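Local coordinates for histidine acid phosphatase (Bifidobacterium longum subsp. infantis, PDB 6RXD), which probably removes phosphate groups from inositol hexakisphosphate (phytate) and other inositol polyphosphates, and from 2,3-bisphosphoglycerate, as a histidine acid phytase of the MINPP type, at residues P36-S41 and D383-G388; D376-T381 and V446-Y451. All blocks are in the same frame, centred on the assembly; numbering follows the deposited sequence.

Contact 1: residues P36-S41 and D383-G388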
ATOM      1  N   PRO A  36      -5.309 -15.970 -24.527  1.00 17.53           N
ATOM      2  CA  PRO A  36      -4.403 -15.565 -23.445  1.00 17.24           C
ATOM      3  C   PRO A  36      -3.012 -16.187 -23.567  1.00 18.94           C
ATOM      4  O   PRO A  36      -2.904 -17.381 -23.869  1.00 17.43           O
ATOM      5  CB  PRO A  36      -5.100 -16.111 -22.195  1.00 15.96           C
ATOM      6  CG  PRO A  36      -5.907 -17.285 -22.697  1.00 18.65           C
ATOM      7  CD  PRO A  36      -6.401 -16.840 -24.045  1.00 20.09           C
ATOM      8  N   ILE A  37      -1.960 -15.398 -23.336  1.00 12.84           N
ATOM      9  CA  ILE A  37      -0.597 -15.946 -23.284  1.00 14.45           C
ATOM     10  C   ILE A  37       0.183 -15.601 -22.004  1.00 14.76           C
ATOM     11  O   ILE A  37       1.186 -16.241 -21.702  1.00 15.85           O
ATOM     12  CB  ILE A  37       0.259 -15.523 -24.490  1.00 16.62           C
ATOM     13  CG1 ILE A  37       0.352 -13.996 -24.580  1.00 15.44           C
ATOM     14  CG2 ILE A  37      -0.305 -16.108 -25.788  1.00 21.01           C
ATOM     15  CD1 ILE A  37       1.501 -13.516 -25.470  1.00 19.19           C
ATOM     16  N   TYR A  38      -0.252 -14.588 -21.258  1.00 14.69           N
ATOM     17  CA  TYR A  38       0.523 -14.156 -20.101  1.00 14.06           C
ATOM     18  C   TYR A  38      -0.335 -13.319 -19.170  1.00 17.35           C
ATOM     19  O   TYR A  38      -1.271 -12.653 -19.614  1.00 14.48           O
ATOM     20  CB  TYR A  38       1.749 -13.347 -20.575  1.00 12.15           C
ATOM     21  CG  TYR A  38       2.687 -12.917 -19.465  1.00 14.26           C
ATOM     22  CD1 TYR A  38       3.510 -13.843 -18.819  1.00 17.08           C
ATOM     23  CD2 TYR A  38       2.764 -11.582 -19.073  1.00 13.18           C
ATOM     24  CE1 TYR A  38       4.371 -13.447 -17.790  1.00 15.25           C
ATOM     25  CE2 TYR A  38       3.620 -11.179 -18.062  1.00 17.27           C
ATOM     26  CZ  TYR A  38       4.409 -12.106 -17.421  1.00 14.84           C
ATOM     27  OH  TYR A  38       5.251 -11.678 -16.407  1.00 18.72           O
ATOM     28  N   THR A  39      -0.028 -13.354 -17.879  1.00 12.34           N
ATOM     29  CA  THR A  39      -0.607 -12.369 -16.968  1.00 13.03           C
ATOM     30  C   THR A  39       0.417 -11.983 -15.912  1.00 12.80           C
ATOM     31  O   THR A  39       1.354 -12.732 -15.660  1.00 14.91           O
ATOM     32  CB  THR A  39      -1.899 -12.887 -16.310  1.00 13.78           C
ATOM     33  OG1 THR A  39      -2.535 -11.816 -15.593  1.00 15.41           O
ATOM     34  CG2 THR A  39      -1.608 -14.050 -15.351  1.00 13.67           C
ATOM     35  N   GLU A  40       0.269 -10.812 -15.299  1.00 11.54           N
ATOM     36  CA  GLU A  40       1.232 -10.424 -14.271  1.00 10.70           C
ATOM     37  C   GLU A  40       0.644  -9.399 -13.326  1.00 13.34           C
ATOM     38  O   GLU A  40      -0.370  -8.778 -13.623  1.00 12.69           O
ATOM     39  CB  GLU A  40       2.512  -9.872 -14.893  1.00 12.52           C
ATOM     40  CG  GLU A  40       2.294  -8.630 -15.722  1.00 13.82           C
ATOM     41  CD  GLU A  40       3.584  -8.060 -16.236  1.00 14.65           C
ATOM     42  OE1 GLU A  40       4.613  -8.160 -15.534  1.00 14.51           O
ATOM     43  OE2 GLU A  40       3.577  -7.520 -17.363  1.00 15.87           O
ATOM     44  N   SER A  41       1.298  -9.229 -12.186  1.00 11.22           N
ATOM     45  CA  SER A  41       0.748  -8.373 -11.145  1.00 13.00           C
ATOM     46  C   SER A  41       1.831  -7.769 -10.281  1.00 12.95           C
ATOM     47  O   SER A  41       2.955  -8.275 -10.210  1.00 14.63           O
ATOM     48  CB  SER A  41      -0.174  -9.197 -10.250  1.00 15.73           C
ATOM     49  OG  SER A  41       0.599 -10.070  -9.453  1.00 20.01           O
ATOM     50  N   ASP A 383       7.825  -9.668 -22.895  1.00 17.88           N
ATOM     51  CA  ASP A 383       8.730 -10.045 -23.982  1.00 17.29           C
ATOM     52  C   ASP A 383       9.284 -11.460 -23.798  1.00 14.92           C
ATOM     53  O   ASP A 383       9.344 -12.236 -24.757  1.00 18.57           O
ATOM     54  CB  ASP A 383       9.895  -9.059 -24.103  1.00 18.49           C
ATOM     55  CG  ASP A 383       9.491  -7.735 -24.706  1.00 26.86           C
ATOM     56  OD1 ASP A 383       8.489  -7.675 -25.455  1.00 25.94           O
ATOM     57  OD2 ASP A 383      10.199  -6.739 -24.433  1.00 27.31           O
ATOM     58  N   ALA A 384       9.690 -11.807 -22.579  1.00 17.25           N
ATOM     59  CA  ALA A 384      10.251 -13.143 -22.334  1.00 17.17           C
ATOM     60  C   ALA A 384       9.277 -14.248 -22.743  1.00 18.40           C
ATOM     61  O   ALA A 384       9.675 -15.268 -23.307  1.00 18.99           O
ATOM     62  CB  ALA A 384      10.644 -13.307 -20.873  1.00 16.97           C
ATOM     63  N   ARG A 385       7.997 -14.030 -22.461  1.00 17.70           N
ATOM     64  CA  ARG A 385       6.950 -14.996 -22.786  1.00 16.26           C
ATOM     65  C   ARG A 385       6.662 -15.012 -24.285  1.00 14.78           C
ATOM     66  O   ARG A 385       6.641 -16.076 -24.920  1.00 17.18           O
ATOM     67  CB  ARG A 385       5.674 -14.659 -21.997  1.00 16.47           C
ATOM     68  CG  ARG A 385       4.452 -15.504 -22.347  1.00 14.89           C
ATOM     69  CD  ARG A 385       4.717 -17.010 -22.242  1.00 19.11           C
ATOM     70  NE  ARG A 385       3.505 -17.779 -22.513  1.00 19.30           N
ATOM     71  CZ  ARG A 385       3.486 -19.089 -22.732  1.00 24.50           C
ATOM     72  NH1 ARG A 385       4.625 -19.774 -22.725  1.00 25.19           N
ATOM     73  NH2 ARG A 385       2.336 -19.712 -22.966  1.00 24.71           N
ATOM     74  N   VAL A 386       6.443 -13.826 -24.848  1.00 16.34           N
ATOM     75  CA  VAL A 386       6.202 -13.674 -26.286  1.00 16.75           C
ATOM     76  C   VAL A 386       7.349 -14.299 -27.071  1.00 23.13           C
ATOM     77  O   VAL A 386       7.135 -14.939 -28.110  1.00 19.71           O
ATOM     78  CB  VAL A 386       6.038 -12.186 -26.660  1.00 18.02           C
ATOM     79  CG1 VAL A 386       6.011 -12.001 -28.184  1.00 20.16           C
ATOM     80  CG2 VAL A 386       4.768 -11.622 -26.022  1.00 18.22           C
ATOM     81  N   ASN A 387       8.564 -14.133 -26.553  1.00 18.27           N
ATOM     82  CA  ASN A 387       9.758 -14.665 -27.202  1.00 21.70           C
ATOM     83  C   ASN A 387      10.073 -16.126 -26.896  1.00 18.60           C
ATOM     84  O   ASN A 387      11.212 -16.557 -27.077  1.00 19.88           O
ATOM     85  CB  ASN A 387      10.985 -13.798 -26.891  1.00 22.99           C
ATOM     86  CG  ASN A 387      10.846 -12.385 -27.415  1.00 31.49           C
ATOM     87  OD1 ASN A 387      10.001 -12.107 -28.268  1.00 33.36           O
ATOM     88  ND2 ASN A 387      11.679 -11.476 -26.902  1.00 35.61           N
ATOM     89  N   GLY A 388       9.079 -16.878 -26.431  1.00 18.35           N
ATOM     90  CA  GLY A 388       9.202 -18.325 -26.351  1.00 18.89           C
ATOM     91  C   GLY A 388       9.449 -18.893 -24.969  1.00 18.97           C
ATOM     92  O   GLY A 388       9.645 -20.098 -24.819  1.00 22.72           O
TER
HETATM   93  O   HOH W   1      -0.720 -19.405 -23.665  1.00 28.22           O

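Contact 2: residues D376-T381 and V446-Y451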
ATOM      1  N   ASP A 376       9.864  -1.327 -16.331  1.00 13.26           N
ATOM      2  CA  ASP A 376      10.730  -2.076 -17.244  1.00 14.04           C
ATOM      3  C   ASP A 376      10.451  -3.572 -17.144  1.00 15.27           C
ATOM      4  O   ASP A 376      10.351  -4.257 -18.160  1.00 15.46           O
ATOM      5  CB  ASP A 376      12.219  -1.837 -16.941  1.00 15.69           C
ATOM      6  CG  ASP A 376      12.705  -0.463 -17.374  1.00 26.38           C
ATOM      7  OD1 ASP A 376      11.985   0.241 -18.116  1.00 27.40           O
ATOM      8  OD2 ASP A 376      13.837  -0.099 -16.976  1.00 27.58           O
ATOM      9  N   ASP A 377      10.329  -4.091 -15.928  1.00 13.20           N
ATOM     10  CA  ASP A 377      10.130  -5.528 -15.765  1.00 14.38           C
ATOM     11  C   ASP A 377       8.731  -5.971 -16.187  1.00 16.14           C
ATOM     12  O   ASP A 377       8.548  -7.099 -16.661  1.00 16.62           O
ATOM     13  CB  ASP A 377      10.386  -5.975 -14.323  1.00 16.07           C
ATOM     14  CG  ASP A 377      10.727  -7.447 -14.237  1.00 21.27           C
ATOM     15  OD1 ASP A 377      11.717  -7.853 -14.880  1.00 24.73           O
ATOM     16  OD2 ASP A 377       9.997  -8.205 -13.561  1.00 17.63           O
ATOM     17  N   PHE A 378       7.748  -5.092 -16.009  1.00 13.47           N
ATOM     18  CA  PHE A 378       6.384  -5.387 -16.465  1.00 10.99           C
ATOM     19  C   PHE A 378       6.400  -5.651 -17.966  1.00 17.41           C
ATOM     20  O   PHE A 378       5.711  -6.544 -18.460  1.00 17.62           O
ATOM     21  CB  PHE A 378       5.408  -4.249 -16.121  1.00 11.33           C
ATOM     22  CG  PHE A 378       4.511  -4.546 -14.944  1.00 12.03           C
ATOM     23  CD1 PHE A 378       3.131  -4.670 -15.120  1.00 13.33           C
ATOM     24  CD2 PHE A 378       5.039  -4.712 -13.672  1.00 12.40           C
ATOM     25  CE1 PHE A 378       2.289  -4.944 -14.043  1.00 13.96           C
ATOM     26  CE2 PHE A 378       4.204  -4.987 -12.579  1.00 14.30           C
ATOM     27  CZ  PHE A 378       2.830  -5.103 -12.771  1.00 13.50           C
ATOM     28  N   LEU A 379       7.210  -4.895 -18.694  1.00 12.65           N
ATOM     29  CA  LEU A 379       7.282  -5.065 -20.142  1.00 12.24           C
ATOM     30  C   LEU A 379       8.224  -6.206 -20.509  1.00 13.00           C
ATOM     31  O   LEU A 379       7.934  -7.004 -21.405  1.00 16.48           O
ATOM     32  CB  LEU A 379       7.725  -3.758 -20.809  1.00 13.86           C
ATOM     33  CG  LEU A 379       6.693  -2.632 -20.664  1.00 17.91           C
ATOM     34  CD1 LEU A 379       7.319  -1.272 -20.949  1.00 19.86           C
ATOM     35  CD2 LEU A 379       5.478  -2.865 -21.567  1.00 13.92           C
ATOM     36  N   ASN A 380       9.349  -6.292 -19.805  1.00 13.28           N
ATOM     37  CA  ASN A 380      10.358  -7.303 -20.124  1.00 13.58           C
ATOM     38  C   ASN A 380       9.874  -8.736 -19.928  1.00 17.10           C
ATOM     39  O   ASN A 380      10.268  -9.632 -20.672  1.00 18.01           O
ATOM     40  CB  ASN A 380      11.635  -7.079 -19.310  1.00 16.18           C
ATOM     41  CG  ASN A 380      12.460  -5.913 -19.818  1.00 21.09           C
ATOM     42  OD1 ASN A 380      12.311  -5.484 -20.961  1.00 23.97           O
ATOM     43  ND2 ASN A 380      13.345  -5.394 -18.967  1.00 23.26           N
ATOM     44  N   THR A 381       9.052  -8.966 -18.910  1.00 14.74           N
ATOM     45  CA  THR A 381       8.540 -10.311 -18.671  1.00 15.73           C
ATOM     46  C   THR A 381       7.493 -10.700 -19.715  1.00 13.80           C
ATOM     47  O   THR A 381       7.313 -11.888 -20.006  1.00 16.04           O
ATOM     48  CB  THR A 381       7.983 -10.512 -17.235  1.00 14.23           C
ATOM     49  OG1 THR A 381       6.912  -9.598 -17.000  1.00 16.35           O
ATOM     50  CG2 THR A 381       9.065 -10.317 -16.180  1.00 13.47           C
ATOM     51  N   VAL A 446      -1.867  -3.820  -9.296  1.00 11.17           N
ATOM     52  CA  VAL A 446      -2.018  -3.604 -10.720  1.00  9.58           C
ATOM     53  C   VAL A 446      -1.823  -4.958 -11.377  1.00 12.27           C
ATOM     54  O   VAL A 446      -0.890  -5.678 -11.035  1.00 14.15           O
ATOM     55  CB  VAL A 446      -0.956  -2.616 -11.241  1.00  9.51           C
ATOM     56  CG1 VAL A 446      -0.948  -2.588 -12.773  1.00 11.48           C
ATOM     57  CG2 VAL A 446      -1.206  -1.202 -10.660  1.00 10.39           C
ATOM     58  N   GLN A 447      -2.714  -5.318 -12.293  1.00  9.93           N
ATOM     59  CA  GLN A 447      -2.578  -6.573 -13.034  1.00 10.67           C
ATOM     60  C   GLN A 447      -2.690  -6.294 -14.530  1.00 13.40           C
ATOM     61  O   GLN A 447      -3.505  -5.465 -14.954  1.00 12.14           O
ATOM     62  CB  GLN A 447      -3.666  -7.558 -12.600  1.00 11.29           C
ATOM     63  CG  GLN A 447      -3.610  -7.923 -11.109  1.00  9.98           C
ATOM     64  CD  GLN A 447      -4.572  -9.022 -10.744  1.00 17.54           C
ATOM     65  OE1 GLN A 447      -4.700 -10.018 -11.460  1.00 15.38           O
ATOM     66  NE2 GLN A 447      -5.258  -8.850  -9.621  1.00 12.90           N
ATOM     67  N   TRP A 448      -1.872  -6.966 -15.335  1.00 11.45           N
ATOM     68  CA  TRP A 448      -2.003  -6.851 -16.788  1.00 11.71           C
ATOM     69  C   TRP A 448      -2.268  -8.226 -17.351  1.00 13.15           C
ATOM     70  O   TRP A 448      -1.598  -9.192 -16.958  1.00 13.60           O
ATOM     71  CB  TRP A 448      -0.709  -6.348 -17.430  1.00 10.19           C
ATOM     72  CG  TRP A 448      -0.351  -4.910 -17.179  1.00  9.44           C
ATOM     73  CD1 TRP A 448      -1.023  -4.003 -16.410  1.00 13.11           C
ATOM     74  CD2 TRP A 448       0.789  -4.229 -17.706  1.00  9.97           C
ATOM     75  NE1 TRP A 448      -0.360  -2.793 -16.427  1.00 13.33           N
ATOM     76  CE2 TRP A 448       0.755  -2.910 -17.217  1.00 10.05           C
ATOM     77  CE3 TRP A 448       1.833  -4.613 -18.553  1.00 12.03           C
ATOM     78  CZ2 TRP A 448       1.737  -1.962 -17.541  1.00 13.37           C
ATOM     79  CZ3 TRP A 448       2.811  -3.677 -18.876  1.00 12.58           C
ATOM     80  CH2 TRP A 448       2.747  -2.365 -18.374  1.00 14.45           C
ATOM     81  N   ASP A 449      -3.209  -8.306 -18.292  1.00 11.13           N
ATOM     82  CA  ASP A 449      -3.443  -9.536 -19.049  1.00 10.15           C
ATOM     83  C   ASP A 449      -2.943  -9.355 -20.471  1.00 13.71           C
ATOM     84  O   ASP A 449      -3.154  -8.300 -21.068  1.00 13.96           O
ATOM     85  CB  ASP A 449      -4.936  -9.859 -19.097  1.00 11.66           C
ATOM     86  CG  ASP A 449      -5.526 -10.094 -17.726  1.00 17.26           C
ATOM     87  OD1 ASP A 449      -4.819 -10.627 -16.853  1.00 18.33           O
ATOM     88  OD2 ASP A 449      -6.701  -9.735 -17.516  1.00 17.48           O
ATOM     89  N   VAL A 450      -2.300 -10.388 -21.020  1.00 11.01           N
ATOM     90  CA  VAL A 450      -1.750 -10.295 -22.366  1.00 10.55           C
ATOM     91  C   VAL A 450      -2.282 -11.426 -23.225  1.00 14.74           C
ATOM     92  O   VAL A 450      -2.196 -12.597 -22.847  1.00 15.24           O
ATOM     93  CB  VAL A 450      -0.205 -10.358 -22.355  1.00 12.82           C
ATOM     94  CG1 VAL A 450       0.355 -10.161 -23.769  1.00 13.49           C
ATOM     95  CG2 VAL A 450       0.360  -9.310 -21.412  1.00 16.43           C
ATOM     96  N   TYR A 451      -2.849 -11.067 -24.370  1.00 12.88           N
ATOM     97  CA  TYR A 451      -3.389 -12.050 -25.297  1.00 13.19           C
ATOM     98  C   TYR A 451      -2.661 -11.930 -26.631  1.00 17.17           C
ATOM     99  O   TYR A 451      -2.012 -10.916 -26.908  1.00 15.37           O
ATOM    100  CB  TYR A 451      -4.881 -11.803 -25.525  1.00 13.74           C
ATOM    101  CG  TYR A 451      -5.838 -12.290 -24.449  1.00 15.93           C
ATOM    102  CD1 TYR A 451      -6.981 -12.993 -24.797  1.00 16.42           C
ATOM    103  CD2 TYR A 451      -5.616 -12.038 -23.100  1.00 12.25           C
ATOM    104  CE1 TYR A 451      -7.886 -13.420 -23.840  1.00 21.26           C
ATOM    105  CE2 TYR A 451      -6.522 -12.472 -22.129  1.00 17.14           C
ATOM    106  CZ  TYR A 451      -7.647 -13.155 -22.509  1.00 21.41           C
ATOM    107  OH  TYR A 451      -8.551 -13.585 -21.561  1.00 22.13           O
TER

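Contact 1: residues P36-S41 and D383-G388
Ile37 O, a backbone carbonyl of a strand, accepts a hydrogen bond from an arginine side chain: Arg385 NE donates to Ile37 O at 2.9 Å, with an N-H...O angle of 153°. The donor lies in the carbonyl plane, while the oxygen sits slightly tilted from the guanidinium plane, at its edge. A water extends the grip, giving a proton to Pro36 O and accepting one from Arg385 NH2, 3.1 Å away; Arg385 NH1 binds Gly389 O, so all three guanidinium nitrogens are engaged. The carbonyl belongs to an irregular part of the strand. Ile37, with a psi of -18°, and Tyr38 together face Val450 of the antiparallel neighbour, a classic beta bulge near the start of strand 34-44 in the central sheet of this histidine phosphatase fold. Helix 372-386 packs on that sheet and ends here in a Schellman motif, with Gly388 as the C-prime residue. With CG anti to the backbone N (chi1 174°) and the chain bent at chi2, Arg385 runs past Tyr38 in the opposite direction, its CG 3.9 Å from Tyr38 CB. On the next residue of the helix, Val386 CG2 meets Ile37 CD1 at 3.8 Å.

Contact 2: residues D376-T381 and V446-Y451
Phe378 and Trp448 form a T-shaped aromatic pair in the buried layer between helix 372-386 and the central sheet of the histidine phosphatase fold. The axes of helix 376-381 and strand 446-451 run nearly parallel, 23° apart, with 11.0 Å between them, and no hydrogen bond spans the gap, which is filled mainly by side chains. The Phe378 ring turns its edge to one face of the indole, the planes at 78° and its centroid 4.8 Å from that of the six-membered ring. Phe378 CB lies over the same benzo ring in a CH-pi contact. A chi1 of -104°, off the staggered positions, carries the ring edge onto the indole face. Leu379 approaches differently: its CD2 branch comes to the indole edge, 3.9 Å from Trp448 CZ3. Val446 lies along the outer edge of the phenyl ring, its CG1 4.2 Å from Phe378 CE1 and its carbonyl O beside Phe378 CZ. Leu375 and Ile382 of the same helix also touch Trp448, while Val468 and Met470 reach it from strand 467-472. The edge of Phe378 presses closest at CD1, 3.5 Å from Trp448 CD2, over the bond CD2-CE2 that the two indole rings share.

The two contacts illustrate how one helix can be fastened to a sheet at successive points, about 7 Å apart between centres. Contact 1 holds the end of helix 372-386 by one side-chain-to-backbone hydrogen bond, a water bridge and aliphatic packing; contact 2 seats the preceding turns by apolar packing. Ile37 N lies 2.9 Å from Val450 O, a probable hydrogen bond between the antiparallel strands. Another, Tyr38 OH to Thr381 OG1 at 2.7 Å, ties strand to helix. Strand 34-44 leads into the RHG motif that in this family bears the catalytic histidine. Contact 1 lies away from the known zinc sites; Leu379 is about 10 Å, side chain to side chain, from the zinc ligand His506, which binds no zinc in this model.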